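Local coordinates for protein (R)-S-adenosyl-L-methionine hydrolase (PDB 2CW5) that hydrolyses S-adenosyl-L-methionine to adenosine and L-methionine, working as a homotrimer and showing no chlorinase or fluorinase activity, at residues Val4-Leu12 / Val33-Gln43; Asp44-Leu52 / Glu177-Ile188. One frame throughout, in Å; residues are numbered along the deposited sequence.

Contact 1: residues Val4-Leu12 / Val33-Gln43; sequences VYFLSDFGL and VVDLAHALPPQ
F6 offers one face of its ring to H38, whose CE1 stands over the ring centre, 3.3 Å above the plane. The pair is T-shaped, edge of imidazole to face of phenyl, with centroids 4.4 Å apart and planes at 68°. F6 reaches this place with CG anti to its backbone N (chi1 -173°), and V17 of helix 16-24 packs on both side chains. From the other face of the sheet, L7 CD2 meets L40 CD1 at 3.7 Å, the two side chains crossing at about a right angle. Y5 lies alongside V34, pointing the same way, its CE1 against V34 CB. Strands 4-8 and 34-37 run parallel here, neighbours in the mixed sheet of the N-terminal domain and joined through helix 16-24 in a beta-alpha-beta crossover; the backbone donors alternate between the strands, V34 N to V4 O, F6 N to V34 O, L36 N to F6 O. The imidazole is pinned at both nitrogens. H38 ND1 is hydrogen-bonded to S8 OG at 2.7 Å. H38 NE2 gives a 2.6 Å bond to D35 OD1, arriving from above the carboxylate plane; the other oxygen, OD2, forms a salt bridge with K21. S8 OG accepts from F10 N as well, closing an ST turn. Past the strand ends, Q43 N-H points almost straight (175°) at the anti lone pair of D9 OD2; D9 binds adenosine, by similarity.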
loop_
_atom_site.group_PDB
_atom_site.type_symbol
_atom_site.label_atom_id
_atom_site.label_comp_id
_atom_site.label_asym_id
_atom_site.label_seq_id
_atom_site.Cartn_x
_atom_site.Cartn_y
_atom_site.Cartn_z
ATOM N N VAL C 4 12.661 -13.385 -2.620
ATOM C CA VAL C 4 12.995 -12.270 -1.750
ATOM C C VAL C 4 11.745 -11.761 -1.033
ATOM O O VAL C 4 10.763 -11.370 -1.669
ATOM C CB VAL C 4 13.618 -11.092 -2.542
ATOM C CG1 VAL C 4 13.853 -9.915 -1.614
ATOM C CG2 VAL C 4 14.936 -11.516 -3.175
ATOM N N TYR C 5 11.784 -11.788 0.293
ATOM C CA TYR C 5 10.674 -11.303 1.108
ATOM C C TYR C 5 11.105 -9.932 1.605
ATOM O O TYR C 5 12.198 -9.771 2.160
ATOM C CB TYR C 5 10.398 -12.280 2.248
ATOM C CG TYR C 5 9.688 -13.523 1.741
ATOM C CD1 TYR C 5 8.293 -13.572 1.673
ATOM C CD2 TYR C 5 10.409 -14.613 1.250
ATOM C CE1 TYR C 5 7.632 -14.678 1.122
ATOM C CE2 TYR C 5 9.757 -15.726 0.695
ATOM C CZ TYR C 5 8.371 -15.746 0.634
ATOM O OH TYR C 5 7.722 -16.828 0.078
ATOM N N PHE C 6 10.226 -8.956 1.412
ATOM C CA PHE C 6 10.513 -7.559 1.721
ATOM C C PHE C 6 9.643 -6.896 2.798
ATOM O O PHE C 6 8.408 -6.900 2.723
ATOM C CB PHE C 6 10.424 -6.805 0.377
ATOM C CG PHE C 6 10.852 -5.367 0.417
ATOM C CD1 PHE C 6 11.659 -4.873 1.438
ATOM C CD2 PHE C 6 10.447 -4.500 -0.603
ATOM C CE1 PHE C 6 12.056 -3.535 1.445
ATOM C CE2 PHE C 6 10.838 -3.160 -0.608
ATOM C CZ PHE C 6 11.644 -2.676 0.420
ATOM N N LEU C 7 10.304 -6.339 3.809
ATOM C CA LEU C 7 9.616 -5.632 4.879
ATOM C C LEU C 7 10.268 -4.266 5.056
ATOM O O LEU C 7 11.481 -4.130 4.917
ATOM C CB LEU C 7 9.696 -6.413 6.199
ATOM C CG LEU C 7 9.027 -5.749 7.414
ATOM C CD1 LEU C 7 8.474 -6.821 8.357
ATOM C CD2 LEU C 7 10.032 -4.848 8.139
ATOM N N SER C 8 9.466 -3.248 5.342
ATOM C CA SER C 8 10.026 -1.921 5.556
ATOM C C SER C 8 9.034 -1.044 6.292
ATOM O O SER C 8 7.915 -1.462 6.575
ATOM C CB SER C 8 10.353 -1.252 4.220
ATOM O OG SER C 8 9.178 -0.711 3.634
ATOM N N ASP C 9 9.464 0.175 6.609
ATOM C CA ASP C 9 8.590 1.148 7.249
ATOM C C ASP C 9 8.476 2.327 6.275
ATOM O O ASP C 9 8.196 3.451 6.685
ATOM C CB ASP C 9 9.178 1.622 8.583
ATOM C CG ASP C 9 10.493 2.377 8.416
ATOM O OD1 ASP C 9 11.069 2.345 7.310
ATOM O OD2 ASP C 9 10.952 3.000 9.400
ATOM N N PHE C 10 8.696 2.056 4.988
ATOM C CA PHE C 10 8.647 3.096 3.956
ATOM C C PHE C 10 7.277 3.744 3.771
ATOM O O PHE C 10 7.188 4.857 3.267
ATOM C CB PHE C 10 9.123 2.556 2.598
ATOM C CG PHE C 10 10.577 2.158 2.563
ATOM C CD1 PHE C 10 11.458 2.566 3.561
ATOM C CD2 PHE C 10 11.068 1.390 1.511
ATOM C CE1 PHE C 10 12.812 2.216 3.510
ATOM C CE2 PHE C 10 12.418 1.036 1.451
ATOM C CZ PHE C 10 13.290 1.451 2.451
ATOM N N GLY C 11 6.213 3.053 4.160
ATOM C CA GLY C 11 4.891 3.639 4.018
ATOM C C GLY C 11 4.264 3.478 2.644
ATOM O O GLY C 11 4.863 2.895 1.739
ATOM N N LEU C 12 3.064 4.038 2.490
ATOM C CA LEU C 12 2.294 3.939 1.257
ATOM C C LEU C 12 2.198 5.237 0.458
ATOM O O LEU C 12 1.528 5.280 -0.572
ATOM C CB LEU C 12 0.872 3.479 1.597
ATOM C CG LEU C 12 0.758 2.380 2.653
ATOM C CD1 LEU C 12 -0.701 2.189 3.034
ATOM C CD2 LEU C 12 1.354 1.090 2.130
ATOM N N VAL C 33 9.427 -11.114 -5.826
ATOM C CA VAL C 33 9.520 -10.367 -4.532
ATOM C C VAL C 33 8.176 -10.364 -3.825
ATOM O O VAL C 33 7.183 -9.867 -4.354
ATOM C CB VAL C 33 9.961 -8.904 -4.747
ATOM C CG1 VAL C 33 10.001 -8.166 -3.408
ATOM C CG2 VAL C 33 11.331 -8.869 -5.404
ATOM N N VAL C 34 8.152 -10.927 -2.625
ATOM C CA VAL C 34 6.929 -10.995 -1.845
ATOM C C VAL C 34 6.982 -10.024 -0.671
ATOM O O VAL C 34 7.880 -10.101 0.171
ATOM C CB VAL C 34 6.708 -12.418 -1.308
ATOM C CG1 VAL C 34 5.366 -12.502 -0.588
ATOM C CG2 VAL C 34 6.767 -13.420 -2.464
ATOM N N ASP C 35 6.022 -9.108 -0.617
ATOM C CA ASP C 35 5.994 -8.149 0.475
ATOM C C ASP C 35 5.504 -8.802 1.761
ATOM O O ASP C 35 4.625 -9.672 1.743
ATOM C CB ASP C 35 5.087 -6.961 0.148
ATOM C CG ASP C 35 5.632 -6.098 -0.975
ATOM O OD1 ASP C 35 6.853 -5.844 -0.998
ATOM O OD2 ASP C 35 4.831 -5.656 -1.826
ATOM N N LEU C 36 6.108 -8.397 2.869
ATOM C CA LEU C 36 5.704 -8.876 4.180
ATOM C C LEU C 36 4.842 -7.756 4.756
ATOM O O LEU C 36 3.671 -7.958 5.076
ATOM C CB LEU C 36 6.924 -9.115 5.076
ATOM C CG LEU C 36 7.790 -10.328 4.725
ATOM C CD1 LEU C 36 9.004 -10.391 5.653
ATOM C CD2 LEU C 36 6.965 -11.597 4.864
ATOM N N ALA C 37 5.429 -6.565 4.860
ATOM C CA ALA C 37 4.729 -5.396 5.388
ATOM C C ALA C 37 5.517 -4.127 5.060
ATOM O O ALA C 37 6.748 -4.147 5.043
ATOM C CB ALA C 37 4.552 -5.534 6.904
ATOM N N HIS C 38 4.808 -3.029 4.798
ATOM C CA HIS C 38 5.451 -1.760 4.468
ATOM C C HIS C 38 4.805 -0.561 5.158
ATOM O O HIS C 38 5.384 0.526 5.201
ATOM C CB HIS C 38 5.446 -1.538 2.945
ATOM C CG HIS C 38 6.316 -2.498 2.194
ATOM N ND1 HIS C 38 7.675 -2.592 2.408
ATOM C CD2 HIS C 38 6.012 -3.452 1.282
ATOM C CE1 HIS C 38 8.170 -3.565 1.664
ATOM N NE2 HIS C 38 7.181 -4.105 0.972
ATOM N N ALA C 39 3.606 -0.757 5.694
ATOM C CA ALA C 39 2.898 0.322 6.376
ATOM C C ALA C 39 3.130 0.270 7.885
ATOM O O ALA C 39 2.226 0.554 8.663
ATOM C CB ALA C 39 1.397 0.242 6.068
ATOM N N LEU C 40 4.341 -0.097 8.290
ATOM C CA LEU C 40 4.683 -0.184 9.710
ATOM C C LEU C 40 5.071 1.188 10.250
ATOM O O LEU C 40 5.588 2.029 9.512
ATOM C CB LEU C 40 5.854 -1.152 9.917
ATOM C CG LEU C 40 5.646 -2.602 9.466
ATOM C CD1 LEU C 40 6.943 -3.374 9.638
ATOM C CD2 LEU C 40 4.524 -3.246 10.272
ATOM N N PRO C 41 4.835 1.431 11.552
ATOM C CA PRO C 41 5.191 2.735 12.120
ATOM C C PRO C 41 6.667 3.037 11.870
ATOM O O PRO C 41 7.535 2.194 12.103
ATOM C CB PRO C 41 4.869 2.565 13.604
ATOM C CG PRO C 41 3.743 1.572 13.595
ATOM C CD PRO C 41 4.212 0.566 12.569
ATOM N N PRO C 42 6.971 4.244 11.372
ATOM C CA PRO C 42 8.363 4.609 11.104
ATOM C C PRO C 42 9.283 4.413 12.306
ATOM O O PRO C 42 8.926 4.753 13.435
ATOM C CB PRO C 42 8.254 6.070 10.678
ATOM C CG PRO C 42 6.928 6.097 9.976
ATOM C CD PRO C 42 6.055 5.308 10.927
ATOM N N GLN C 43 10.461 3.847 12.051
ATOM C CA GLN C 43 11.466 3.588 13.081
ATOM C C GLN C 43 11.055 2.634 14.206
ATOM O O GLN C 43 11.836 2.411 15.128
ATOM C CB GLN C 43 11.928 4.903 13.718
ATOM C CG GLN C 43 12.581 5.887 12.761
ATOM C CD GLN C 43 13.217 7.058 13.492
ATOM O OE1 GLN C 43 14.091 6.873 14.342
ATOM N NE2 GLN C 43 12.779 8.272 13.165
HETATM O O HOH W 1 5.056 3.535 7.270
#

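Contact 2: residues Asp44-Leu52 / Glu177-Ile188; sequences DLRRAAYAL and EVLTFDRFGNAI
R46 NH2 is the donor to two acceptors on strand 177-181, E177 OE2 at 2.5 Å in a salt bridge and V178 O. NE of the same guanidinium, R46 NE, reaches L179 O at 2.7 Å. The carboxylate and guanidinium planes lie 22° apart, yet NH2 meets OE2 from above the carboxylate plane. A bend at chi3 (73°) turns the arginine so that its edge follows the strand backbone. Helix 45-52 crosses strand 177-181 at nearly a right angle, seating the N-terminal domain on the antiparallel sheet of the C-terminal domain. There L179 and T180 both face I188 in a classic beta bulge, I188 O accepting from both their amides. On the apolar side Y50 takes I188 CG2 over one ring face in a CH-pi contact, 3.9 Å from the centroid, and Y50 CD1 touches L179 CD2 at 3.9 Å. At the helix start D44 is the N-cap, its OD1 accepting from R47 N; a water joins OD1 to T180 OG1. R47 CD rests 3.2 Å from F181 O, and the guanidinium, with a face toward the D182-R183 peptide, is salt-bridged to E13 of the second subunit. D182 OD1 takes F184 N and N186 N from opposite faces of its plane, the former closing an Asx turn, and D182 OD2 binds N186 ND2 at 2.5 Å; N186 probably binds substrate.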
loop_
_atom_site.group_PDB
_atom_site.type_symbol
_atom_site.label_atom_id
_atom_site.label_comp_id
_atom_site.label_asym_id
_atom_site.label_seq_id
_atom_site.Cartn_x
_atom_site.Cartn_y
_atom_site.Cartn_z
ATOM N N ASP C 44 9.847 2.079 14.145
ATOM C CA ASP C 44 9.378 1.166 15.194
ATOM C C ASP C 44 10.007 -0.218 15.019
ATOM O O ASP C 44 9.444 -1.088 14.350
ATOM C CB ASP C 44 7.852 1.040 15.144
ATOM C CG ASP C 44 7.270 0.416 16.406
ATOM O OD1 ASP C 44 7.968 -0.367 17.086
ATOM O OD2 ASP C 44 6.095 0.699 16.713
ATOM N N LEU C 45 11.165 -0.422 15.641
ATOM C CA LEU C 45 11.884 -1.689 15.538
ATOM C C LEU C 45 11.208 -2.886 16.198
ATOM O O LEU C 45 11.294 -4.002 15.692
ATOM C CB LEU C 45 13.297 -1.538 16.111
ATOM C CG LEU C 45 14.199 -0.527 15.402
ATOM C CD1 LEU C 45 15.550 -0.475 16.101
ATOM C CD2 LEU C 45 14.365 -0.921 13.940
ATOM N N ARG C 46 10.547 -2.668 17.328
ATOM C CA ARG C 46 9.893 -3.770 18.024
ATOM C C ARG C 46 8.731 -4.317 17.206
ATOM O O ARG C 46 8.522 -5.519 17.146
ATOM C CB ARG C 46 9.417 -3.309 19.403
ATOM C CG ARG C 46 10.567 -2.896 20.321
ATOM C CD ARG C 46 10.057 -2.129 21.528
ATOM N NE ARG C 46 9.381 -2.976 22.508
ATOM C CZ ARG C 46 9.975 -3.512 23.569
ATOM N NH1 ARG C 46 11.265 -3.296 23.791
ATOM N NH2 ARG C 46 9.273 -4.244 24.425
ATOM N N ARG C 47 7.983 -3.421 16.570
ATOM C CA ARG C 47 6.853 -3.807 15.741
ATOM C C ARG C 47 7.378 -4.604 14.557
ATOM O O ARG C 47 6.837 -5.661 14.203
ATOM C CB ARG C 47 6.124 -2.549 15.250
ATOM C CG ARG C 47 5.028 -2.790 14.222
ATOM C CD ARG C 47 3.847 -3.550 14.789
ATOM N NE ARG C 47 2.804 -3.720 13.779
ATOM C CZ ARG C 47 1.922 -2.781 13.445
ATOM N NH1 ARG C 47 1.942 -1.598 14.050
ATOM N NH2 ARG C 47 1.033 -3.016 12.488
ATOM N N ALA C 48 8.452 -4.102 13.959
ATOM C CA ALA C 48 9.056 -4.759 12.805
ATOM C C ALA C 48 9.682 -6.095 13.180
ATOM O O ALA C 48 9.579 -7.067 12.424
ATOM C CB ALA C 48 10.103 -3.842 12.166
ATOM N N ALA C 49 10.334 -6.150 14.342
ATOM C CA ALA C 49 10.957 -7.397 14.794
ATOM C C ALA C 49 9.887 -8.469 14.948
ATOM O O ALA C 49 10.094 -9.627 14.578
ATOM C CB ALA C 49 11.665 -7.192 16.137
ATOM N N TYR C 50 8.745 -8.083 15.503
ATOM C CA TYR C 50 7.662 -9.042 15.706
ATOM C C TYR C 50 7.084 -9.525 14.378
ATOM O O TYR C 50 6.820 -10.718 14.212
ATOM C CB TYR C 50 6.546 -8.442 16.574
ATOM C CG TYR C 50 5.415 -9.424 16.827
ATOM C CD1 TYR C 50 5.654 -10.629 17.493
ATOM C CD2 TYR C 50 4.125 -9.177 16.355
ATOM C CE1 TYR C 50 4.641 -11.563 17.679
ATOM C CE2 TYR C 50 3.097 -10.113 16.538
ATOM C CZ TYR C 50 3.367 -11.302 17.199
ATOM O OH TYR C 50 2.374 -12.239 17.379
ATOM N N ALA C 51 6.891 -8.606 13.431
ATOM C CA ALA C 51 6.347 -8.972 12.125
ATOM C C ALA C 51 7.202 -10.052 11.453
ATOM O O ALA C 51 6.675 -10.978 10.841
ATOM C CB ALA C 51 6.252 -7.740 11.225
ATOM N N LEU C 52 8.523 -9.923 11.557
ATOM C CA LEU C 52 9.427 -10.908 10.973
ATOM C C LEU C 52 9.265 -12.245 11.695
ATOM O O LEU C 52 9.195 -13.296 11.068
ATOM C CB LEU C 52 10.876 -10.424 11.075
ATOM C CG LEU C 52 11.212 -9.195 10.219
ATOM C CD1 LEU C 52 12.623 -8.703 10.547
ATOM C CD2 LEU C 52 11.104 -9.553 8.740
ATOM N N GLU C 177 6.698 -8.449 29.428
ATOM C CA GLU C 177 6.466 -7.039 29.139
ATOM C C GLU C 177 5.700 -6.892 27.834
ATOM O O GLU C 177 5.586 -7.845 27.066
ATOM C CB GLU C 177 7.799 -6.290 29.017
ATOM C CG GLU C 177 8.559 -6.618 27.732
ATOM C CD GLU C 177 9.811 -5.780 27.550
ATOM O OE1 GLU C 177 10.862 -6.129 28.121
ATOM O OE2 GLU C 177 9.738 -4.759 26.835
ATOM N N VAL C 178 5.159 -5.703 27.591
ATOM C CA VAL C 178 4.459 -5.465 26.343
ATOM C C VAL C 178 5.544 -5.305 25.282
ATOM O O VAL C 178 6.407 -4.425 25.391
ATOM C CB VAL C 178 3.603 -4.177 26.393
ATOM C CG1 VAL C 178 3.003 -3.909 25.022
ATOM C CG2 VAL C 178 2.485 -4.331 27.428
ATOM N N LEU C 179 5.514 -6.169 24.271
ATOM C CA LEU C 179 6.502 -6.134 23.197
ATOM C C LEU C 179 6.198 -5.036 22.188
ATOM O O LEU C 179 7.058 -4.208 21.865
ATOM C CB LEU C 179 6.543 -7.485 22.470
ATOM C CG LEU C 179 7.433 -7.576 21.218
ATOM C CD1 LEU C 179 8.889 -7.356 21.594
ATOM C CD2 LEU C 179 7.264 -8.947 20.569
ATOM N N THR C 180 4.966 -5.034 21.695
ATOM C CA THR C 180 4.531 -4.065 20.699
ATOM C C THR C 180 3.008 -4.179 20.582
ATOM O O THR C 180 2.382 -4.858 21.391
ATOM C CB THR C 180 5.201 -4.372 19.330
ATOM O OG1 THR C 180 4.832 -3.377 18.368
ATOM C CG2 THR C 180 4.779 -5.752 18.824
ATOM N N PHE C 181 2.420 -3.507 19.593
ATOM C CA PHE C 181 0.970 -3.551 19.371
ATOM C C PHE C 181 0.705 -3.876 17.905
ATOM O O PHE C 181 1.553 -3.621 17.054
ATOM C CB PHE C 181 0.341 -2.186 19.677
ATOM C CG PHE C 181 0.529 -1.732 21.090
ATOM C CD1 PHE C 181 -0.303 -2.197 22.102
ATOM C CD2 PHE C 181 1.561 -0.857 21.418
ATOM C CE1 PHE C 181 -0.111 -1.799 23.420
ATOM C CE2 PHE C 181 1.761 -0.454 22.731
ATOM C CZ PHE C 181 0.924 -0.925 23.737
ATOM N N ASP C 182 -0.457 -4.449 17.592
ATOM C CA ASP C 182 -0.745 -4.711 16.189
ATOM C C ASP C 182 -1.550 -3.535 15.641
ATOM O O ASP C 182 -1.793 -2.559 16.355
ATOM C CB ASP C 182 -1.490 -6.040 15.979
ATOM C CG ASP C 182 -2.852 -6.073 16.629
ATOM O OD1 ASP C 182 -3.440 -5.000 16.883
ATOM O OD2 ASP C 182 -3.343 -7.198 16.867
ATOM N N ARG C 183 -1.963 -3.622 14.382
ATOM C CA ARG C 183 -2.700 -2.534 13.753
ATOM C C ARG C 183 -4.053 -2.203 14.380
ATOM O O ARG C 183 -4.613 -1.138 14.119
ATOM C CB ARG C 183 -2.865 -2.825 12.256
ATOM C CG ARG C 183 -3.643 -4.091 11.922
ATOM C CD ARG C 183 -3.151 -4.686 10.602
ATOM N NE ARG C 183 -4.045 -5.708 10.059
ATOM C CZ ARG C 183 -5.093 -5.450 9.279
ATOM N NH1 ARG C 183 -5.386 -4.199 8.948
ATOM N NH2 ARG C 183 -5.843 -6.444 8.821
ATOM N N PHE C 184 -4.571 -3.100 15.212
ATOM C CA PHE C 184 -5.862 -2.882 15.865
ATOM C C PHE C 184 -5.694 -2.384 17.297
ATOM O O PHE C 184 -6.679 -2.151 18.004
ATOM C CB PHE C 184 -6.672 -4.177 15.879
ATOM C CG PHE C 184 -6.967 -4.722 14.513
ATOM C CD1 PHE C 184 -7.793 -4.027 13.635
ATOM C CD2 PHE C 184 -6.425 -5.935 14.102
ATOM C CE1 PHE C 184 -8.074 -4.535 12.369
ATOM C CE2 PHE C 184 -6.700 -6.449 12.834
ATOM C CZ PHE C 184 -7.526 -5.746 11.969
ATOM N N GLY C 185 -4.445 -2.229 17.724
ATOM C CA GLY C 185 -4.195 -1.763 19.072
ATOM C C GLY C 185 -4.058 -2.897 20.069
ATOM O O GLY C 185 -3.970 -2.652 21.271
ATOM N N ASN C 186 -4.055 -4.136 19.578
ATOM C CA ASN C 186 -3.896 -5.295 20.450
ATOM C C ASN C 186 -2.460 -5.245 20.957
ATOM O O ASN C 186 -1.548 -4.905 20.210
ATOM C CB ASN C 186 -4.088 -6.615 19.683
ATOM C CG ASN C 186 -5.497 -6.800 19.159
ATOM O OD1 ASN C 186 -6.471 -6.535 19.861
ATOM N ND2 ASN C 186 -5.612 -7.276 17.923
ATOM N N ALA C 187 -2.260 -5.592 22.216
ATOM C CA ALA C 187 -0.918 -5.581 22.781
ATOM C C ALA C 187 -0.293 -6.973 22.712
ATOM O O ALA C 187 -0.895 -7.957 23.143
ATOM C CB ALA C 187 -0.968 -5.101 24.217
ATOM N N ILE C 188 0.908 -7.047 22.150
ATOM C CA ILE C 188 1.637 -8.305 22.050
ATOM C C ILE C 188 2.620 -8.307 23.217
ATOM O O ILE C 188 3.363 -7.340 23.396
ATOM C CB ILE C 188 2.452 -8.389 20.736
ATOM C CG1 ILE C 188 1.554 -8.088 19.532
ATOM C CG2 ILE C 188 3.101 -9.761 20.621
ATOM C CD1 ILE C 188 0.400 -9.063 19.340
HETATM O O HOH W 2 6.368 -1.241 19.032
#

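Contact 1 comes first along the chain and contact 2 opens at the next residue, D44; 124 residues separate its helical segment 44-52 from 177-188. Their centres are 14 Å apart. Contact 1 lies within the N-terminal sheet, whereas contact 2 joins the two domains; helix 45-55 ties them, packing A51 and L52 on L7 of strand 4-8, and L52 also on L36, while presenting Y50 and R46 to the C-terminal sheet. Both reach a neighbouring subunit: R183 forms a salt bridge with D9 of the second subunit. The adenosine-binding residues inferred by similarity, D9 and N186, thus belong to regions brought together across the trimer interface.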